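Local coordinates for protein phage related exonuclease (PDB 3K93) that probably degrades DNA as a metal-dependent phage-type exonuclease, working as a three-subunit assembly, at residues W116-H121 / I177-Q182; L159-L164 / I186-T191; F47-Y52 / Q217-M222; L8-S13 / R42-F47. All blocks are in the same frame, centred on the assembly; numbering follows the deposited sequence.

Interaction 1 (W116-H121 / I177-Q182)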
loop_
_atom_site.group_PDB
_atom_site.type_symbol
_atom_site.label_atom_id
_atom_site.label_comp_id
_atom_site.label_asym_id
_atom_site.label_seq_id
_atom_site.Cartn_x
_atom_site.Cartn_y
_atom_site.Cartn_z
ATOM N N TRP A 116 -7.583 -2.714 18.406
ATOM C CA TRP A 116 -6.253 -3.172 18.777
ATOM C C TRP A 116 -5.518 -2.233 19.752
ATOM O O TRP A 116 -5.023 -2.667 20.815
ATOM C CB TRP A 116 -5.397 -3.388 17.523
ATOM C CG TRP A 116 -4.028 -3.848 17.823
ATOM C CD1 TRP A 116 -2.877 -3.124 17.687
ATOM C CD2 TRP A 116 -3.640 -5.132 18.351
ATOM N NE1 TRP A 116 -1.802 -3.875 18.091
ATOM C CE2 TRP A 116 -2.236 -5.109 18.503
ATOM C CE3 TRP A 116 -4.340 -6.297 18.693
ATOM C CZ2 TRP A 116 -1.504 -6.220 18.979
ATOM C CZ3 TRP A 116 -3.618 -7.421 19.175
ATOM C CH2 TRP A 116 -2.218 -7.363 19.325
ATOM N N ASP A 117 -5.439 -0.958 19.393
ATOM C CA ASP A 117 -4.689 -0.004 20.177
ATOM C C ASP A 117 -5.284 1.397 20.095
ATOM O O ASP A 117 -6.266 1.621 19.385
ATOM C CB ASP A 117 -3.153 -0.077 19.839
ATOM C CG ASP A 117 -2.777 0.505 18.513
ATOM O OD1 ASP A 117 -3.638 1.102 17.804
ATOM O OD2 ASP A 117 -1.550 0.405 18.205
ATOM N N ILE A 118 -4.715 2.308 20.874
ATOM C CA ILE A 118 -5.187 3.692 20.961
ATOM C C ILE A 118 -5.210 4.320 19.565
ATOM O O ILE A 118 -6.142 5.011 19.207
ATOM C CB ILE A 118 -4.312 4.530 21.953
ATOM C CG1 ILE A 118 -4.530 4.026 23.397
ATOM C CG2 ILE A 118 -4.579 6.059 21.811
ATOM C CD1 ILE A 118 -3.413 4.400 24.394
ATOM N N GLY A 119 -4.189 4.038 18.777
ATOM C CA GLY A 119 -4.124 4.555 17.426
ATOM C C GLY A 119 -5.264 4.160 16.510
ATOM O O GLY A 119 -5.752 5.000 15.737
ATOM N N SER A 120 -5.682 2.902 16.589
ATOM C CA SER A 120 -6.680 2.366 15.676
ATOM C C SER A 120 -8.094 2.559 16.258
ATOM O O SER A 120 -9.083 2.549 15.534
ATOM C CB SER A 120 -6.405 0.840 15.399
ATOM O OG SER A 120 -6.644 0.014 16.582
ATOM N N HIS A 121 -8.184 2.743 17.565
ATOM C CA HIS A 121 -9.475 2.921 18.225
ATOM C C HIS A 121 -10.077 4.305 17.919
ATOM O O HIS A 121 -9.404 5.309 18.113
ATOM C CB HIS A 121 -9.328 2.781 19.738
ATOM C CG HIS A 121 -10.608 2.963 20.468
ATOM N ND1 HIS A 121 -11.603 2.018 20.451
ATOM C CD2 HIS A 121 -11.082 3.997 21.202
ATOM C CE1 HIS A 121 -12.622 2.445 21.173
ATOM N NE2 HIS A 121 -12.346 3.654 21.615
ATOM N N ILE A 177 -1.091 -2.039 26.702
ATOM C CA ILE A 177 -1.659 -2.266 28.033
ATOM C C ILE A 177 -1.593 -1.026 28.970
ATOM O O ILE A 177 -2.626 -0.466 29.352
ATOM C CB ILE A 177 -0.957 -3.434 28.768
ATOM C CG1 ILE A 177 -0.997 -4.734 27.925
ATOM C CG2 ILE A 177 -1.603 -3.647 30.184
ATOM C CD1 ILE A 177 -0.293 -5.939 28.662
ATOM N N ASP A 178 -0.398 -0.594 29.339
ATOM C CA ASP A 178 -0.257 0.459 30.376
ATOM C C ASP A 178 -0.988 1.762 30.046
ATOM O O ASP A 178 -1.744 2.297 30.865
ATOM C CB ASP A 178 1.218 0.793 30.623
ATOM C CG ASP A 178 2.039 -0.419 31.065
ATOM O OD1 ASP A 178 1.476 -1.524 31.224
ATOM O OD2 ASP A 178 3.258 -0.269 31.222
ATOM N N LEU A 179 -0.759 2.279 28.846
ATOM C CA LEU A 179 -1.426 3.507 28.422
ATOM C C LEU A 179 -2.941 3.369 28.352
ATOM O O LEU A 179 -3.630 4.341 28.547
ATOM C CB LEU A 179 -0.930 3.947 27.052
ATOM C CG LEU A 179 0.499 4.448 26.936
ATOM C CD1 LEU A 179 0.715 4.861 25.453
ATOM C CD2 LEU A 179 0.800 5.595 27.959
ATOM N N VAL A 180 -3.449 2.162 28.073
ATOM C CA VAL A 180 -4.873 1.941 27.929
ATOM C C VAL A 180 -5.572 1.907 29.309
ATOM O O VAL A 180 -6.637 2.487 29.503
ATOM C CB VAL A 180 -5.167 0.647 27.152
ATOM C CG1 VAL A 180 -6.696 0.369 27.083
ATOM C CG2 VAL A 180 -4.517 0.686 25.729
ATOM N N GLU A 181 -4.931 1.254 30.254
ATOM C CA GLU A 181 -5.416 1.161 31.624
ATOM C C GLU A 181 -5.464 2.505 32.357
ATOM O O GLU A 181 -6.166 2.621 33.333
ATOM C CB GLU A 181 -4.535 0.208 32.416
ATOM C CG GLU A 181 -4.775 -1.212 32.047
ATOM C CD GLU A 181 -3.885 -2.198 32.802
ATOM O OE1 GLU A 181 -2.922 -1.762 33.466
ATOM O OE2 GLU A 181 -4.151 -3.419 32.691
ATOM N N GLN A 182 -4.712 3.495 31.896
ATOM C CA GLN A 182 -4.821 4.845 32.421
ATOM C C GLN A 182 -6.048 5.596 31.985
ATOM O O GLN A 182 -6.325 6.613 32.548
ATOM C CB GLN A 182 -3.652 5.668 31.942
ATOM C CG GLN A 182 -2.378 5.227 32.553
ATOM C CD GLN A 182 -1.491 6.384 32.711
ATOM O OE1 GLN A 182 -1.333 6.899 33.813
ATOM N NE2 GLN A 182 -1.001 6.905 31.577
#
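Ile-118 projects from its loop straight at one turn of helix 173-181 and lodges against Leu-179 and Val-180. Its CG1 lies anti to the carbonyl carbon (chi1 -68°), and the nearly extended chi2 carries CD1 outward, bringing that methyl 3.7 Å from Leu-179 CB. The isoleucine and leucine side chains run at about a right angle, and the leucine offers the root of its chain rather than its branched end. Val-180 lies antiparallel to Ile-118: its CG2 sits 4.1 Å from Ile-118 CG1 and equally near CD1, while CG1 of the valine takes no part. The contact is wholly apolar and buried.

Behind it the loop is braced by a reciprocal pair of bonds. Ser-120 N donates to Asp-117 OD1 at 3.0 Å, an Asx motif, and Asp-117 N donates to Ser-120 OG at 3.2 Å along an almost straight line (171°). The two bonds tie Asp-117 and Ser-120 together across one turn of helical backbone angles, the turn from which Ile-118 springs. A second subunit uses the same turn: its Tyr-52 bonds Asp-117 OD2, and its Lys-46 gathers the carbonyls of Ile-118, Gly-119 and His-121. Ile-118 thus wedges between helix 173-181, Leu-159 beyond the end of strand 152-158, and Phe-123 in the loop that leads from strand 108-114 to helix 125-135.

Interaction 2 (L159-L164 / I186-T191)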
loop_
_atom_site.group_PDB
_atom_site.type_symbol
_atom_site.label_atom_id
_atom_site.label_comp_id
_atom_site.label_asym_id
_atom_site.label_seq_id
_atom_site.Cartn_x
_atom_site.Cartn_y
_atom_site.Cartn_z
ATOM N N LEU A 159 -12.140 -0.228 23.438
ATOM C CA LEU A 159 -10.694 -0.398 23.630
ATOM C C LEU A 159 -10.431 -0.965 25.006
ATOM O O LEU A 159 -10.683 -0.293 26.031
ATOM C CB LEU A 159 -9.947 0.948 23.497
ATOM C CG LEU A 159 -8.433 0.840 23.676
ATOM C CD1 LEU A 159 -7.798 -0.101 22.620
ATOM C CD2 LEU A 159 -7.728 2.244 23.693
ATOM N N PHE A 160 -9.938 -2.201 25.032
ATOM C CA PHE A 160 -9.443 -2.806 26.237
ATOM C C PHE A 160 -7.945 -2.982 26.055
ATOM O O PHE A 160 -7.458 -3.010 24.921
ATOM C CB PHE A 160 -10.051 -4.217 26.423
ATOM C CG PHE A 160 -11.549 -4.234 26.608
ATOM C CD1 PHE A 160 -12.117 -3.801 27.794
ATOM C CD2 PHE A 160 -12.382 -4.716 25.615
ATOM C CE1 PHE A 160 -13.482 -3.813 27.981
ATOM C CE2 PHE A 160 -13.788 -4.741 25.816
ATOM C CZ PHE A 160 -14.322 -4.285 27.003
ATOM N N PRO A 161 -7.226 -3.194 27.145
ATOM C CA PRO A 161 -5.821 -3.589 27.012
ATOM C C PRO A 161 -5.673 -4.867 26.228
ATOM O O PRO A 161 -6.537 -5.745 26.321
ATOM C CB PRO A 161 -5.369 -3.834 28.456
ATOM C CG PRO A 161 -6.399 -3.307 29.303
ATOM C CD PRO A 161 -7.663 -3.165 28.544
ATOM N N THR A 162 -4.587 -4.988 25.462
ATOM C CA THR A 162 -4.345 -6.174 24.678
ATOM C C THR A 162 -3.890 -7.291 25.612
ATOM O O THR A 162 -2.995 -7.084 26.395
ATOM C CB THR A 162 -3.292 -5.885 23.572
ATOM O OG1 THR A 162 -3.825 -4.898 22.680
ATOM C CG2 THR A 162 -2.947 -7.138 22.755
ATOM N N PRO A 163 -4.529 -8.473 25.549
ATOM C CA PRO A 163 -4.098 -9.616 26.378
ATOM C C PRO A 163 -2.643 -9.968 26.100
ATOM O O PRO A 163 -2.228 -9.960 24.942
ATOM C CB PRO A 163 -4.997 -10.766 25.909
ATOM C CG PRO A 163 -6.107 -10.159 25.150
ATOM C CD PRO A 163 -5.722 -8.780 24.745
ATOM N N LEU A 164 -1.886 -10.260 27.144
ATOM C CA LEU A 164 -0.448 -10.526 27.030
ATOM C C LEU A 164 -0.077 -11.545 25.976
ATOM O O LEU A 164 0.884 -11.361 25.256
ATOM C CB LEU A 164 0.129 -10.971 28.362
ATOM C CG LEU A 164 0.562 -9.843 29.294
ATOM C CD1 LEU A 164 0.776 -10.356 30.746
ATOM C CD2 LEU A 164 1.840 -9.151 28.747
ATOM N N ILE A 186 -15.112 4.500 30.624
ATOM C CA ILE A 186 -16.181 5.207 29.931
ATOM C C ILE A 186 -15.687 6.021 28.734
ATOM O O ILE A 186 -16.466 6.235 27.837
ATOM C CB ILE A 186 -17.151 6.063 30.842
ATOM C CG1 ILE A 186 -16.406 7.005 31.762
ATOM C CG2 ILE A 186 -18.117 5.153 31.704
ATOM C CD1 ILE A 186 -15.491 7.923 31.081
ATOM N N ARG A 187 -14.405 6.410 28.681
ATOM C CA ARG A 187 -13.859 7.073 27.480
ATOM C C ARG A 187 -13.366 6.115 26.392
ATOM O O ARG A 187 -12.957 6.562 25.296
ATOM C CB ARG A 187 -12.728 8.020 27.856
ATOM C CG ARG A 187 -13.243 9.298 28.565
ATOM C CD ARG A 187 -12.141 10.009 29.244
ATOM N NE ARG A 187 -12.619 11.177 29.984
ATOM C CZ ARG A 187 -11.824 12.046 30.606
ATOM N NH1 ARG A 187 -10.505 11.888 30.595
ATOM N NH2 ARG A 187 -12.348 13.081 31.246
ATOM N N ARG A 188 -13.410 4.817 26.676
ATOM C CA ARG A 188 -12.897 3.817 25.741
ATOM C C ARG A 188 -13.998 3.053 25.014
ATOM O O ARG A 188 -13.732 2.021 24.430
ATOM C CB ARG A 188 -11.939 2.859 26.462
ATOM C CG ARG A 188 -10.617 3.528 26.740
ATOM C CD ARG A 188 -9.590 2.579 27.343
ATOM N NE ARG A 188 -9.800 2.354 28.771
ATOM C CZ ARG A 188 -10.158 1.204 29.339
ATOM N NH1 ARG A 188 -10.379 0.103 28.633
ATOM N NH2 ARG A 188 -10.309 1.146 30.657
ATOM N N ILE A 189 -15.236 3.555 25.074
ATOM C CA ILE A 189 -16.329 3.028 24.257
ATOM C C ILE A 189 -16.854 4.195 23.442
ATOM O O ILE A 189 -17.150 5.232 24.003
ATOM C CB ILE A 189 -17.450 2.300 25.104
ATOM C CG1 ILE A 189 -18.599 1.849 24.191
ATOM C CG2 ILE A 189 -17.957 3.152 26.220
ATOM C CD1 ILE A 189 -19.558 0.845 24.836
ATOM N N THR A 190 -16.933 4.032 22.128
ATOM C CA THR A 190 -17.574 4.996 21.257
ATOM C C THR A 190 -18.568 4.234 20.426
ATOM O O THR A 190 -18.202 3.232 19.788
ATOM C CB THR A 190 -16.580 5.721 20.331
ATOM O OG1 THR A 190 -15.611 6.398 21.128
ATOM C CG2 THR A 190 -17.294 6.781 19.437
ATOM N N THR A 191 -19.829 4.700 20.442
ATOM C CA THR A 191 -20.948 4.002 19.802
ATOM C C THR A 191 -21.424 4.760 18.553
ATOM O O THR A 191 -21.534 5.973 18.608
ATOM C CB THR A 191 -22.137 3.843 20.771
ATOM O OG1 THR A 191 -21.751 2.995 21.859
ATOM C CG2 THR A 191 -23.329 3.188 20.061
#
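The carbonyl oxygen of Leu-159 takes a short hydrogen bond from Arg-188 NH1, 2.6 Å long with an angle of 155° at the hydrogen. The donor lies in the carbonyl plane, and the oxygen in turn sits near the guanidinium plane, at its edge. The same two residues are joined a second time through the backbone, where Leu-159 N donates to Arg-188 O at 2.9 Å.

To make the first bond the arginine bends over the backbone of Leu-159. Its chain leaves the backbone extended as far as CD and then bends at chi3 (-79°), which swings the guanidinium round so that CD itself passes 3.3 Å from Leu-159 O. The aliphatic part of the chain crosses the leucine at about a right angle, with the two CB atoms of Leu-159 and Arg-188 4.1 Å apart; Leu-159 CD2 meets Arg-188 CD at a similar range. Phe-160 and Pro-161 brush NH1 more distantly and obliquely. Arg-188 NE is held by Ile-183 O and NH2 also has a partner, so the buried charged group is fixed in its rotation by bonds at all three nitrogens.

The contact lies after strand 152-158 and before strand 189-195, antiparallel neighbours, joined here by a backbone bond and an arginine side chain. Those strands form one side of the mixed sheet whose strand 108-114 carries the sodium-binding Asp-111 and Thr-112, an architecture consistent with the PD-(D/E)XK nuclease core.

Interaction 3 (F47-Y52 / Q217-M222)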
loop_
_atom_site.group_PDB
_atom_site.type_symbol
_atom_site.label_atom_id
_atom_site.label_comp_id
_atom_site.label_asym_id
_atom_site.label_seq_id
_atom_site.Cartn_x
_atom_site.Cartn_y
_atom_site.Cartn_z
ATOM N N PHE A 47 -12.325 -20.516 -2.102
ATOM C CA PHE A 47 -12.522 -21.173 -0.829
ATOM C C PHE A 47 -13.460 -22.371 -0.956
ATOM O O PHE A 47 -13.134 -23.467 -0.483
ATOM C CB PHE A 47 -13.057 -20.231 0.254
ATOM C CG PHE A 47 -13.294 -20.931 1.549
ATOM C CD1 PHE A 47 -12.217 -21.318 2.338
ATOM C CD2 PHE A 47 -14.578 -21.286 1.947
ATOM C CE1 PHE A 47 -12.417 -22.012 3.550
ATOM C CE2 PHE A 47 -14.814 -22.001 3.176
ATOM C CZ PHE A 47 -13.740 -22.349 3.973
ATOM N N ASP A 48 -14.610 -22.184 -1.596
ATOM C CA ASP A 48 -15.604 -23.272 -1.682
ATOM C C ASP A 48 -15.123 -24.399 -2.605
ATOM O O ASP A 48 -15.457 -25.552 -2.385
ATOM C CB ASP A 48 -16.975 -22.782 -2.207
ATOM C CG ASP A 48 -17.648 -21.782 -1.290
ATOM O OD1 ASP A 48 -17.269 -21.675 -0.122
ATOM O OD2 ASP A 48 -18.563 -21.080 -1.772
ATOM N N LEU A 49 -14.379 -24.062 -3.663
ATOM C CA LEU A 49 -13.856 -25.088 -4.578
ATOM C C LEU A 49 -12.647 -25.791 -3.992
ATOM O O LEU A 49 -12.496 -26.977 -4.161
ATOM C CB LEU A 49 -13.420 -24.473 -5.911
ATOM C CG LEU A 49 -14.515 -23.967 -6.852
ATOM C CD1 LEU A 49 -13.948 -22.893 -7.809
ATOM C CD2 LEU A 49 -15.115 -25.152 -7.563
ATOM N N PHE A 50 -11.742 -25.043 -3.353
ATOM C CA PHE A 50 -10.427 -25.601 -3.064
ATOM C C PHE A 50 -10.068 -25.597 -1.596
ATOM O O PHE A 50 -9.036 -26.140 -1.224
ATOM C CB PHE A 50 -9.367 -24.841 -3.849
ATOM C CG PHE A 50 -9.647 -24.723 -5.326
ATOM C CD1 PHE A 50 -9.834 -25.847 -6.107
ATOM C CD2 PHE A 50 -9.658 -23.492 -5.943
ATOM C CE1 PHE A 50 -10.057 -25.742 -7.446
ATOM C CE2 PHE A 50 -9.861 -23.385 -7.313
ATOM C CZ PHE A 50 -10.077 -24.492 -8.051
ATOM N N GLY A 51 -10.912 -24.995 -0.759
ATOM C CA GLY A 51 -10.646 -24.924 0.670
ATOM C C GLY A 51 -9.570 -23.901 1.019
ATOM O O GLY A 51 -9.043 -23.905 2.119
ATOM N N TYR A 52 -9.249 -23.007 0.101
ATOM C CA TYR A 52 -8.205 -22.025 0.366
ATOM C C TYR A 52 -8.828 -20.769 0.971
ATOM O O TYR A 52 -9.631 -20.063 0.338
ATOM C CB TYR A 52 -7.453 -21.682 -0.904
ATOM C CG TYR A 52 -6.403 -20.630 -0.715
ATOM C CD1 TYR A 52 -6.714 -19.284 -0.812
ATOM C CD2 TYR A 52 -5.088 -20.977 -0.423
ATOM C CE1 TYR A 52 -5.725 -18.300 -0.615
ATOM C CE2 TYR A 52 -4.117 -20.019 -0.260
ATOM C CZ TYR A 52 -4.452 -18.674 -0.360
ATOM O OH TYR A 52 -3.483 -17.703 -0.203
ATOM N N GLN A 217 -20.848 -18.718 -12.554
ATOM C CA GLN A 217 -20.034 -18.729 -13.744
ATOM C C GLN A 217 -18.616 -19.196 -13.387
ATOM O O GLN A 217 -18.027 -19.952 -14.124
ATOM C CB GLN A 217 -20.058 -17.308 -14.367
ATOM C CG GLN A 217 -19.041 -16.987 -15.453
ATOM C CD GLN A 217 -19.071 -15.474 -15.841
ATOM O OE1 GLN A 217 -20.158 -14.858 -15.891
ATOM N NE2 GLN A 217 -17.880 -14.884 -16.092
ATOM N N LEU A 218 -18.086 -18.758 -12.242
ATOM C CA LEU A 218 -16.744 -19.177 -11.849
ATOM C C LEU A 218 -16.751 -20.681 -11.578
ATOM O O LEU A 218 -15.863 -21.387 -12.060
ATOM C CB LEU A 218 -16.226 -18.405 -10.629
ATOM C CG LEU A 218 -16.031 -16.903 -10.777
ATOM C CD1 LEU A 218 -15.504 -16.326 -9.468
ATOM C CD2 LEU A 218 -15.098 -16.502 -11.980
ATOM N N ILE A 219 -17.744 -21.154 -10.832
ATOM C CA ILE A 219 -17.887 -22.580 -10.515
ATOM C C ILE A 219 -17.953 -23.427 -11.795
ATOM O O ILE A 219 -17.301 -24.445 -11.879
ATOM C CB ILE A 219 -19.141 -22.859 -9.654
ATOM C CG1 ILE A 219 -19.040 -22.199 -8.268
ATOM C CG2 ILE A 219 -19.385 -24.378 -9.489
ATOM C CD1 ILE A 219 -17.783 -22.545 -7.451
ATOM N N SER A 220 -18.710 -22.971 -12.791
ATOM C CA SER A 220 -18.837 -23.681 -14.053
ATOM C C SER A 220 -17.545 -23.820 -14.815
ATOM O O SER A 220 -17.354 -24.798 -15.480
ATOM C CB SER A 220 -19.872 -23.007 -14.941
ATOM O OG SER A 220 -21.121 -23.183 -14.307
ATOM N N GLU A 221 -16.650 -22.846 -14.703
ATOM C CA GLU A 221 -15.352 -22.982 -15.348
ATOM C C GLU A 221 -14.525 -24.123 -14.743
ATOM O O GLU A 221 -13.668 -24.646 -15.400
ATOM C CB GLU A 221 -14.529 -21.697 -15.206
ATOM C CG GLU A 221 -15.019 -20.542 -16.028
ATOM C CD GLU A 221 -14.022 -19.393 -16.027
ATOM O OE1 GLU A 221 -12.803 -19.629 -16.134
ATOM O OE2 GLU A 221 -14.467 -18.246 -15.924
HETATM N N MSE A 222 -14.746 -24.451 -13.482
HETATM C CA MSE A 222 -13.969 -25.459 -12.808
HETATM C C MSE A 222 -14.769 -26.760 -12.749
HETATM O O MSE A 222 -14.640 -27.532 -11.809
HETATM C CB MSE A 222 -13.626 -24.978 -11.391
HETATM C CG MSE A 222 -12.694 -23.785 -11.357
HETATM SE SE MSE A 222 -11.045 -24.332 -12.033
HETATM C CE MSE A 222 -10.992 -23.397 -13.757
#
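The ring of Phe-50 meets Met-222, a selenomethionine, at its edge: SE lies 5.5 Å from the ring centroid of Phe-50 and 87° off the ring normal, nearly in the plane, with Phe-50 CZ as its nearest atom. This is a Met-aromatic contact made between the ends of two helices, 35-50 and 198-221. One face of the ring is covered from within its own helix by Leu-49 CB, which stands 3.6 Å above the plane of the Phe-50 ring and over its centre. Phe-123 of the third subunit also stacks on this ring, so the aromatic group belongs to the subunit interface as well as to the helix pair. Tyr-52 OH, just past the helix end, bonds Asp-117 of that subunit, and Glu-221 OE1 takes a bond from its Thr-125 backbone.

Met-222 bends twice, at chi2 (-66°) and chi3, so its selenium turns aside to the phenylalanine while its CB and CG stay over Leu-49. Leu-49 carries most of the contact. Its CD1 lies 3.9 Å from Met-222 CG, crossing that side chain at about a right angle, and its CD2 meets Met-222 CB at 4.1 Å. Past Ile-219 it slides in the opposite direction. There the isoleucine's chi2 turns its terminal methyl toward helix 35-50, and Ile-219 CD1 rests obliquely against the leucine branch point on the side of its C-H, 3.6 Å from Leu-49 CG and 3.7 Å from Leu-49 CD2.

Interaction 4 (L8-S13 / R42-F47)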
loop_
_atom_site.group_PDB
_atom_site.type_symbol
_atom_site.label_atom_id
_atom_site.label_comp_id
_atom_site.label_asym_id
_atom_site.label_seq_id
_atom_site.Cartn_x
_atom_site.Cartn_y
_atom_site.Cartn_z
ATOM N N LEU A 8 -23.674 -19.453 -3.464
ATOM C CA LEU A 8 -23.128 -18.384 -2.679
ATOM C C LEU A 8 -24.209 -17.728 -1.806
ATOM O O LEU A 8 -25.245 -17.296 -2.300
ATOM C CB LEU A 8 -22.475 -17.330 -3.583
ATOM C CG LEU A 8 -21.881 -16.108 -2.905
ATOM C CD1 LEU A 8 -20.741 -16.510 -1.950
ATOM C CD2 LEU A 8 -21.352 -15.105 -3.943
ATOM N N LYS A 9 -23.918 -17.670 -0.509
ATOM C CA LYS A 9 -24.539 -16.731 0.420
ATOM C C LYS A 9 -23.417 -15.892 1.036
ATOM O O LYS A 9 -22.438 -16.422 1.469
ATOM C CB LYS A 9 -25.350 -17.464 1.474
ATOM C CG LYS A 9 -26.631 -18.015 0.887
ATOM C CD LYS A 9 -27.478 -18.726 1.905
ATOM C CE LYS A 9 -28.701 -19.371 1.253
ATOM N NZ LYS A 9 -29.560 -19.972 2.278
ATOM N N VAL A 10 -23.544 -14.569 0.994
ATOM C CA VAL A 10 -22.487 -13.686 1.453
ATOM C C VAL A 10 -22.619 -13.398 2.944
ATOM O O VAL A 10 -23.682 -13.000 3.410
ATOM C CB VAL A 10 -22.444 -12.365 0.624
ATOM C CG1 VAL A 10 -21.353 -11.442 1.173
ATOM C CG2 VAL A 10 -22.192 -12.647 -0.844
ATOM N N ARG A 11 -21.551 -13.621 3.709
ATOM C CA ARG A 11 -21.557 -13.244 5.134
ATOM C C ARG A 11 -21.788 -11.734 5.319
ATOM O O ARG A 11 -21.306 -10.918 4.528
ATOM C CB ARG A 11 -20.240 -13.615 5.808
ATOM C CG ARG A 11 -19.875 -15.124 5.846
ATOM C CD ARG A 11 -18.695 -15.414 6.870
ATOM N NE ARG A 11 -17.359 -15.195 6.311
ATOM C CZ ARG A 11 -16.229 -15.074 7.036
ATOM N N CYS A 12 -22.532 -11.354 6.356
ATOM C CA CYS A 12 -22.791 -9.946 6.606
ATOM C C CYS A 12 -21.466 -9.150 6.728
ATOM O O CYS A 12 -21.372 -8.046 6.214
ATOM C CB CYS A 12 -23.639 -9.748 7.846
ATOM S SG CYS A 12 -25.360 -10.203 7.656
ATOM N N SER A 13 -20.467 -9.744 7.392
ATOM C CA SER A 13 -19.139 -9.163 7.546
ATOM C C SER A 13 -18.356 -8.978 6.253
ATOM O O SER A 13 -17.429 -8.173 6.225
ATOM C CB SER A 13 -18.314 -9.988 8.545
ATOM O OG SER A 13 -18.100 -11.294 8.050
ATOM N N ARG A 42 -14.229 -14.100 -6.364
ATOM C CA ARG A 42 -13.244 -15.137 -6.720
ATOM C C ARG A 42 -12.638 -15.787 -5.487
ATOM O O ARG A 42 -12.356 -16.978 -5.497
ATOM C CB ARG A 42 -12.110 -14.536 -7.522
ATOM C CG ARG A 42 -12.462 -14.235 -8.950
ATOM C CD ARG A 42 -11.359 -13.347 -9.519
ATOM N NE ARG A 42 -11.837 -12.711 -10.701
ATOM C CZ ARG A 42 -11.426 -11.561 -11.170
ATOM N NH1 ARG A 42 -10.464 -10.875 -10.568
ATOM N NH2 ARG A 42 -11.968 -11.106 -12.287
ATOM N N GLU A 43 -12.400 -14.999 -4.443
ATOM C CA GLU A 43 -11.851 -15.567 -3.217
ATOM C C GLU A 43 -12.858 -16.520 -2.578
ATOM O O GLU A 43 -12.485 -17.584 -2.024
ATOM C CB GLU A 43 -11.478 -14.484 -2.212
ATOM C CG GLU A 43 -10.326 -13.620 -2.638
ATOM C CD GLU A 43 -9.958 -12.525 -1.606
ATOM O OE1 GLU A 43 -10.802 -12.145 -0.791
ATOM O OE2 GLU A 43 -8.817 -12.034 -1.646
HETATM N N MSE A 44 -14.127 -16.148 -2.659
HETATM C CA MSE A 44 -15.190 -16.986 -2.129
HETATM C C MSE A 44 -15.278 -18.250 -2.968
HETATM O O MSE A 44 -15.395 -19.329 -2.408
HETATM C CB MSE A 44 -16.538 -16.235 -2.122
HETATM C CG MSE A 44 -16.565 -15.015 -1.163
HETATM SE SE MSE A 44 -18.065 -13.784 -1.565
HETATM C CE MSE A 44 -17.509 -12.267 -0.513
ATOM N N ALA A 45 -15.242 -18.128 -4.304
ATOM C CA ALA A 45 -15.268 -19.310 -5.170
ATOM C C ALA A 45 -14.080 -20.246 -4.863
ATOM O O ALA A 45 -14.265 -21.439 -4.750
ATOM C CB ALA A 45 -15.282 -18.917 -6.641
ATOM N N LYS A 46 -12.876 -19.694 -4.717
ATOM C CA LYS A 46 -11.691 -20.528 -4.469
ATOM C C LYS A 46 -11.723 -21.178 -3.070
ATOM O O LYS A 46 -11.169 -22.257 -2.864
ATOM C CB LYS A 46 -10.401 -19.727 -4.641
ATOM C CG LYS A 46 -10.095 -19.289 -6.063
ATOM C CD LYS A 46 -8.720 -18.594 -6.157
ATOM C CE LYS A 46 -8.613 -17.745 -7.407
ATOM N NZ LYS A 46 -7.330 -17.002 -7.468
ATOM N N PHE A 47 -12.325 -20.516 -2.102
ATOM C CA PHE A 47 -12.522 -21.173 -0.829
ATOM C C PHE A 47 -13.460 -22.371 -0.956
ATOM O O PHE A 47 -13.134 -23.467 -0.483
ATOM C CB PHE A 47 -13.057 -20.231 0.254
ATOM C CG PHE A 47 -13.294 -20.931 1.549
ATOM C CD1 PHE A 47 -12.217 -21.318 2.338
ATOM C CD2 PHE A 47 -14.578 -21.286 1.947
ATOM C CE1 PHE A 47 -12.417 -22.012 3.550
ATOM C CE2 PHE A 47 -14.814 -22.001 3.176
ATOM C CZ PHE A 47 -13.740 -22.349 3.973
#
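Met-44, a selenomethionine, reaches out from helix 35-50 and overlaps Leu-8 and Val-10 with the end of its chain. Beyond CG it is stretched out (chi2 163°, chi3 -167°), so the heavy atom and the final methyl lie far from the helix backbone and can bridge two residues. Its SE sits 3.8 Å from Leu-8 CD1, with the two side chains crossing at about a right angle. Its CE goes on to Val-10 CG1, at a looser 4.3 Å.

Leu-8 comes to meet it with CG anti to the backbone N (chi1 178°), which swings the branched end toward the helix. Between these two residues Lys-9 points the other way and pairs with Glu-91, while Leu-8 faces the helix and Val-10 is reached at its CG1. With the backbones no nearer than 8.1 Å between the CA atoms of Leu-8 and Met-44, the whole gap is bridged by side chains.

Val-10 belongs to strand 10-11, an outermost strand, within this chain, of a small mixed sheet, where it runs parallel to strand 95-97, and its backbone bonds Thr-96 there. Leu-8 also packs on Ala-211 and Tyr-215 of helix 198-221, which places the contact where that strand, helix 35-50 and helix 198-221 come together.

The four contacts form two clusters on opposite sides of the chain's centre. Interactions 1 and 2, with centres 7 Å apart, touch and interlock along the chain; interactions 3 and 4, 10 Å apart, share Phe-47 and helix 35-50. Between the clusters, centres lie 31 to 41 Å apart. Interactions 1, 2 and 4 are buried, whereas 3 is partly exposed. Chemically, interaction 2 stands alone in being polar, where the loop after strand 152-158 meets the chain beside strand 189-195; the other three are apolar, with selenomethionine in both 3 and 4. Trimer assembly brings the clusters together: Tyr-52 and Lys-46 of one subunit reach the 116-121 loop of a neighbour.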